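Local coordinates for protein homoprotocatechuate 2,3-dioxygenase (Brevibacterium fuscum, PDB 4Z6M) that probably cleaves the aromatic ring of homoprotocatechuate with molecular oxygen at an iron(II) centre held by two histidines and one carboxylate, as an extradiol dioxygenase, at residues I51-N63 / T132-Y145. The protein carries 1 engineered substitution. Sequence-based numbering, arbitrary orientation. Where two conformers were deposited one is given.
Sequences IYLRSFEEFIHHN and TTHVERLHMRYDLY
The loop after strand 50-54 packs against the irregular linker between strands 125-129 and 152-160, extended at first and then turning, which connects the chain's two glyoxalase-family sheets; the two meet through backbone oxygens, arginines and aromatic rings. Phe56 contributes an aromatic ring to the linker. Its CG lies anti to the backbone N (chi1 -165°), which carries the ring across: Tyr145 turns an edge onto one face, CD1 3.5 Å from Phe56 CE2, while the carbonyl oxygen of Leu138 sits over the opposite face. Phenylalanine suits this slot because a flat ring can take an aromatic edge on one face and a carbonyl oxygen on the other, with Arg141 O at its rim.

Two arginines, one from each segment, reach across to main-chain oxygens. Arg54 runs extended to give NH2 to Glu136 O (2.8 Å), on a lone pair, and Val135 CG2 lies over one face of its guanidinium, 3.4 Å from NE. In return Arg137, in one of its two conformers, places NE 2.7 Å from Glu57 O, in the guanidinium plane, with a weak second bond from NH2; Phe59 CD1 lies over the centre of one guanidinium face. Phe59 turns its CD2/CE2 edge onto the face of His134, Phe59 CE2 3.6 Å from His134 NE2, the planes at 81°. Beside it Val135 N bonds Phe59 O at 2.9 Å.

Water 1 accepts from Arg54 NE and Leu138 N, bridging the segments, and water 2 links Glu57 OE2 to His139 O. The Glu57 carboxylate is also hydrogen-bonded to His220 and salt-bridged to Arg152, while His134 bonds Asp279 of a second subunit. Arginine thus suits a seam rich in carbonyls: Arg54 ties the strand end to the linker, Arg137 ties the linker to the 55-63 loop and to Tyr274 and Asn280 of the second subunit, and their positive charge probably offsets the gathered oxygens.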
loop_
_atom_site.group_PDB
_atom_site.type_symbol
_atom_site.label_atom_id
_atom_site.label_comp_id
_atom_site.label_asym_id
_atom_site.label_seq_id
_atom_site.Cartn_x
_atom_site.Cartn_y
_atom_site.Cartn_z
ATOM N N ILE A 51 27.227 15.330 11.428
ATOM C CA ILE A 51 25.802 15.123 11.638
ATOM C C ILE A 51 25.567 13.665 11.921
ATOM O O ILE A 51 26.029 12.799 11.179
ATOM C CB ILE A 51 24.976 15.555 10.408
ATOM C CG1 ILE A 51 25.279 17.029 10.075
ATOM C CG2 ILE A 51 23.494 15.323 10.653
ATOM C CD1 ILE A 51 24.751 17.468 8.743
ATOM N N TYR A 52 24.863 13.402 13.002
ATOM C CA TYR A 52 24.574 12.046 13.463
ATOM C C TYR A 52 23.091 11.801 13.218
ATOM O O TYR A 52 22.259 12.561 13.703
ATOM C CB TYR A 52 24.848 11.901 14.956
ATOM C CG TYR A 52 26.315 11.942 15.318
ATOM C CD1 TYR A 52 27.032 13.140 15.309
ATOM C CD2 TYR A 52 26.975 10.788 15.712
ATOM C CE1 TYR A 52 28.388 13.171 15.639
ATOM C CE2 TYR A 52 28.322 10.805 16.050
ATOM C CZ TYR A 52 29.023 12.000 16.011
ATOM O OH TYR A 52 30.373 11.988 16.321
ATOM N N LEU A 53 22.773 10.742 12.471
ATOM C CA LEU A 53 21.431 10.483 11.983
ATOM C C LEU A 53 20.979 9.078 12.349
ATOM O O LEU A 53 21.789 8.147 12.372
ATOM C CB LEU A 53 21.391 10.597 10.461
ATOM C CG LEU A 53 21.761 11.976 9.908
ATOM C CD1 LEU A 53 22.011 11.894 8.411
ATOM C CD2 LEU A 53 20.684 12.990 10.249
ATOM N N ARG A 54 19.668 8.930 12.583
ATOM C CA ARG A 54 19.086 7.637 12.856
ATOM C C ARG A 54 17.781 7.448 12.110
ATOM O O ARG A 54 17.086 8.395 11.743
ATOM C CB ARG A 54 18.902 7.387 14.352
ATOM C CG ARG A 54 17.790 8.167 15.011
ATOM C CD ARG A 54 17.717 7.820 16.465
ATOM N NE ARG A 54 16.588 8.413 17.192
ATOM C CZ ARG A 54 16.631 9.588 17.818
ATOM N NH1 ARG A 54 17.689 10.403 17.707
ATOM N NH2 ARG A 54 15.607 9.955 18.559
ATOM N N SER A 55 17.475 6.170 11.915
ATOM C CA SER A 55 16.220 5.761 11.301
ATOM C C SER A 55 15.061 5.817 12.302
ATOM O O SER A 55 15.262 5.943 13.509
ATOM C CB SER A 55 16.391 4.370 10.705
ATOM O OG SER A 55 16.626 3.420 11.695
ATOM N N PHE A 56 13.846 5.658 11.773
ATOM C CA PHE A 56 12.608 5.827 12.559
ATOM C C PHE A 56 12.536 4.879 13.744
ATOM O O PHE A 56 12.000 5.238 14.779
ATOM C CB PHE A 56 11.412 5.588 11.639
ATOM C CG PHE A 56 10.077 6.065 12.160
ATOM C CD1 PHE A 56 9.861 7.412 12.445
ATOM C CD2 PHE A 56 9.011 5.181 12.294
ATOM C CE1 PHE A 56 8.623 7.845 12.877
ATOM C CE2 PHE A 56 7.767 5.635 12.699
ATOM C CZ PHE A 56 7.587 6.955 12.983
ATOM N N GLU A 57 12.993 3.634 13.577
ATOM C CA GLU A 57 12.807 2.619 14.618
ATOM C C GLU A 57 14.044 2.358 15.481
ATOM O O GLU A 57 14.041 1.461 16.319
ATOM C CB GLU A 57 12.301 1.304 14.001
ATOM C CG GLU A 57 10.954 1.447 13.348
ATOM C CD GLU A 57 10.371 0.131 12.848
ATOM O OE1 GLU A 57 11.150 -0.840 12.707
ATOM O OE2 GLU A 57 9.136 0.133 12.590
ATOM N N GLU A 58 15.103 3.132 15.271
ATOM C CA GLU A 58 16.359 2.870 15.978
ATOM C C GLU A 58 16.343 3.388 17.409
ATOM O O GLU A 58 15.773 4.435 17.687
ATOM C CB GLU A 58 17.513 3.515 15.221
ATOM C CG GLU A 58 18.881 3.121 15.764
ATOM C CD GLU A 58 19.046 1.616 15.809
ATOM O OE1 GLU A 58 19.367 1.035 14.726
ATOM O OE2 GLU A 58 18.854 1.001 16.891
ATOM N N PHE A 59 16.987 2.659 18.317
ATOM C CA PHE A 59 17.170 3.120 19.702
ATOM C C PHE A 59 18.641 3.404 20.044
ATOM O O PHE A 59 18.914 4.103 21.013
ATOM C CB PHE A 59 16.575 2.148 20.742
ATOM C CG PHE A 59 17.382 0.906 20.930
ATOM C CD1 PHE A 59 17.236 -0.172 20.067
ATOM C CD2 PHE A 59 18.320 0.812 21.935
ATOM C CE1 PHE A 59 18.027 -1.292 20.211
ATOM C CE2 PHE A 59 19.090 -0.337 22.093
ATOM C CZ PHE A 59 18.945 -1.374 21.217
ATOM N N ILE A 60 19.589 2.850 19.281
ATOM C CA ILE A 60 21.002 3.213 19.495
ATOM C C ILE A 60 21.213 4.605 18.928
ATOM O O ILE A 60 20.348 5.166 18.248
ATOM C CB ILE A 60 22.007 2.191 18.898
ATOM C CG1 ILE A 60 22.062 2.226 17.361
ATOM C CG2 ILE A 60 21.729 0.788 19.433
ATOM C CD1 ILE A 60 23.277 1.497 16.804
ATOM N N HIS A 61 22.359 5.209 19.243
ATOM C CA HIS A 61 22.481 6.641 19.053
ATOM C C HIS A 61 22.335 7.079 17.598
ATOM O O HIS A 61 21.767 8.120 17.311
ATOM C CB HIS A 61 23.820 7.106 19.600
ATOM C CG HIS A 61 24.020 8.582 19.547
ATOM N ND1 HIS A 61 24.725 9.196 18.541
ATOM C CD2 HIS A 61 23.669 9.561 20.409
ATOM C CE1 HIS A 61 24.800 10.494 18.776
ATOM N NE2 HIS A 61 24.152 10.742 19.899
ATOM N N HIS A 62 22.844 6.275 16.661
ATOM C CA HIS A 62 22.796 6.654 15.262
ATOM C C HIS A 62 22.986 5.433 14.362
ATOM O O HIS A 62 23.500 4.401 14.787
ATOM C CB HIS A 62 23.865 7.681 14.945
ATOM C CG HIS A 62 25.237 7.225 15.314
ATOM N ND1 HIS A 62 25.862 7.617 16.476
ATOM C CD2 HIS A 62 26.096 6.387 14.690
ATOM C CE1 HIS A 62 27.042 7.041 16.551
ATOM N NE2 HIS A 62 27.206 6.280 15.483
ATOM N N ASN A 63 22.574 5.610 13.118
ATOM C CA ASN A 63 22.833 4.668 12.026
ATOM C C ASN A 63 23.777 5.237 10.967
ATOM O O ASN A 63 24.243 4.487 10.088
ATOM C CB ASN A 63 21.551 4.254 11.334
ATOM C CG ASN A 63 20.578 3.535 12.245
ATOM O OD1 ASN A 63 19.418 3.956 12.371
ATOM N ND2 ASN A 63 21.024 2.462 12.874
ATOM N N THR A 132 26.646 1.896 23.528
ATOM C CA THR A 132 26.097 2.989 22.749
ATOM C C THR A 132 25.033 3.726 23.568
ATOM O O THR A 132 24.315 3.114 24.368
ATOM C CB THR A 132 25.544 2.515 21.379
ATOM O OG1 THR A 132 25.000 3.635 20.655
ATOM C CG2 THR A 132 24.488 1.455 21.540
ATOM N N THR A 133 24.961 5.037 23.382
ATOM C CA THR A 133 23.977 5.857 24.064
ATOM C C THR A 133 22.597 5.592 23.465
ATOM O O THR A 133 22.397 5.766 22.273
ATOM C CB THR A 133 24.326 7.337 23.883
ATOM O OG1 THR A 133 25.635 7.551 24.403
ATOM C CG2 THR A 133 23.333 8.249 24.599
ATOM N N HIS A 134 21.663 5.173 24.306
ATOM C CA HIS A 134 20.284 4.997 23.869
ATOM C C HIS A 134 19.616 6.336 23.716
ATOM O O HIS A 134 19.843 7.246 24.524
ATOM C CB HIS A 134 19.493 4.177 24.874
ATOM C CG HIS A 134 19.930 2.764 24.979
ATOM N ND1 HIS A 134 19.160 1.817 25.609
ATOM C CD2 HIS A 134 21.072 2.140 24.600
ATOM C CE1 HIS A 134 19.791 0.657 25.582
ATOM N NE2 HIS A 134 20.963 0.832 24.992
ATOM N N VAL A 135 18.761 6.434 22.703
ATOM C CA VAL A 135 18.010 7.646 22.425
ATOM C C VAL A 135 16.526 7.310 22.315
ATOM O O VAL A 135 16.146 6.146 22.361
ATOM C CB VAL A 135 18.521 8.320 21.146
ATOM C CG1 VAL A 135 19.976 8.741 21.316
ATOM C CG2 VAL A 135 18.367 7.423 19.932
ATOM N N GLU A 136 15.683 8.324 22.158
ATOM C CA GLU A 136 14.253 8.078 21.992
ATOM C C GLU A 136 14.002 7.252 20.734
ATOM O O GLU A 136 14.298 7.679 19.623
ATOM C CB GLU A 136 13.483 9.386 21.875
ATOM C CG GLU A 136 11.965 9.209 21.811
ATOM C CD GLU A 136 11.210 10.499 21.489
ATOM O OE1 GLU A 136 11.829 11.605 21.474
ATOM O OE2 GLU A 136 9.977 10.406 21.238
ATOM N N ARG A 137 13.432 6.072 20.929
ATOM C CA ARG A 137 13.025 5.233 19.820
ATOM C C ARG A 137 11.806 5.878 19.181
ATOM O O ARG A 137 10.805 6.077 19.860
ATOM C CB ARG A 137 12.718 3.820 20.336
ATOM C CG ARG A 137 12.766 2.765 19.246
ATOM C CD ARG A 137 12.618 1.324 19.722
ATOM N NE ARG A 137 13.123 0.494 18.634
ATOM C CZ ARG A 137 13.547 -0.758 18.722
ATOM N NH1 ARG A 137 13.454 -1.427 19.853
ATOM N NH2 ARG A 137 14.056 -1.336 17.633
ATOM N N LEU A 138 11.896 6.261 17.904
ATOM C CA LEU A 138 10.835 7.051 17.261
ATOM C C LEU A 138 9.786 6.194 16.541
ATOM O O LEU A 138 9.009 6.720 15.738
ATOM C CB LEU A 138 11.425 8.073 16.290
ATOM C CG LEU A 138 12.440 9.057 16.888
ATOM C CD1 LEU A 138 13.110 9.857 15.778
ATOM C CD2 LEU A 138 11.817 9.988 17.913
ATOM N N HIS A 139 9.718 4.906 16.857
ATOM C CA HIS A 139 8.958 3.955 16.043
ATOM C C HIS A 139 7.439 4.206 16.024
ATOM O O HIS A 139 6.750 3.702 15.128
ATOM C CB HIS A 139 9.232 2.511 16.471
ATOM C CG HIS A 139 8.693 2.146 17.809
ATOM N ND1 HIS A 139 9.057 2.775 18.983
ATOM C CD2 HIS A 139 7.825 1.169 18.160
ATOM C CE1 HIS A 139 8.386 2.231 19.987
ATOM N NE2 HIS A 139 7.659 1.235 19.515
ATOM N N MET A 140 6.930 4.958 17.014
ATOM C CA MET A 140 5.496 5.329 17.035
ATOM C C MET A 140 5.291 6.812 16.925
ATOM O O MET A 140 4.182 7.312 17.186
ATOM C CB MET A 140 4.807 4.773 18.274
ATOM C CG MET A 140 4.991 3.273 18.403
ATOM S SD MET A 140 3.948 2.460 19.606
ATOM C CE MET A 140 2.362 2.680 18.850
ATOM N N ARG A 141 6.343 7.516 16.489
ATOM C CA ARG A 141 6.246 8.989 16.329
ATOM C C ARG A 141 5.666 9.340 14.953
ATOM O O ARG A 141 6.287 9.932 14.080
ATOM C CB ARG A 141 7.592 9.673 16.597
ATOM C CG ARG A 141 8.016 9.605 18.058
ATOM C CD ARG A 141 7.137 10.427 19.002
ATOM N NE ARG A 141 6.973 11.798 18.550
ATOM C CZ ARG A 141 7.864 12.768 18.733
ATOM N NH1 ARG A 141 8.976 12.549 19.417
ATOM N NH2 ARG A 141 7.625 13.958 18.214
ATOM N N TYR A 142 4.411 8.954 14.760
ATOM C CA TYR A 142 3.792 9.129 13.465
ATOM C C TYR A 142 3.525 10.583 13.135
ATOM O O TYR A 142 3.214 10.895 11.990
ATOM C CB TYR A 142 2.486 8.323 13.415
ATOM C CG TYR A 142 2.706 6.830 13.487
ATOM C CD1 TYR A 142 3.155 6.112 12.373
ATOM C CD2 TYR A 142 2.465 6.129 14.661
ATOM C CE1 TYR A 142 3.352 4.750 12.443
ATOM C CE2 TYR A 142 2.650 4.768 14.731
ATOM C CZ TYR A 142 3.099 4.075 13.619
ATOM O OH TYR A 142 3.284 2.710 13.640
ATOM N N ASP A 143 3.653 11.463 14.135
ATOM C CA ASP A 143 3.707 12.893 13.895
ATOM C C ASP A 143 4.947 13.363 13.147
ATOM O O ASP A 143 4.912 14.442 12.558
ATOM C CB ASP A 143 3.556 13.666 15.212
ATOM C CG ASP A 143 4.588 13.291 16.283
ATOM O OD1 ASP A 143 4.930 12.112 16.475
ATOM O OD2 ASP A 143 5.031 14.207 16.985
ATOM N N LEU A 144 5.990 12.534 13.112
ATOM C CA LEU A 144 7.227 12.799 12.375
ATOM C C LEU A 144 7.325 11.958 11.092
ATOM O O LEU A 144 8.209 12.163 10.279
ATOM C CB LEU A 144 8.420 12.508 13.257
ATOM C CG LEU A 144 8.438 13.194 14.609
ATOM C CD1 LEU A 144 9.712 12.792 15.348
ATOM C CD2 LEU A 144 8.346 14.706 14.439
ATOM N N TYR A 145 6.465 10.973 10.941
ATOM C CA TYR A 145 6.605 9.983 9.870
ATOM C C TYR A 145 6.419 10.607 8.497
ATOM O O TYR A 145 5.393 11.239 8.203
ATOM C CB TYR A 145 5.590 8.884 10.071
ATOM C CG TYR A 145 5.727 7.633 9.223
ATOM C CD1 TYR A 145 6.579 6.637 9.610
ATOM C CD2 TYR A 145 4.918 7.397 8.115
ATOM C CE1 TYR A 145 6.685 5.456 8.898
ATOM C CE2 TYR A 145 5.037 6.214 7.399
ATOM C CZ TYR A 145 5.916 5.253 7.806
ATOM O OH TYR A 145 6.032 4.046 7.104
HETATM O O HOH W 1 14.524 6.448 16.384
HETATM O O HOH W 2 7.334 2.189 12.854
#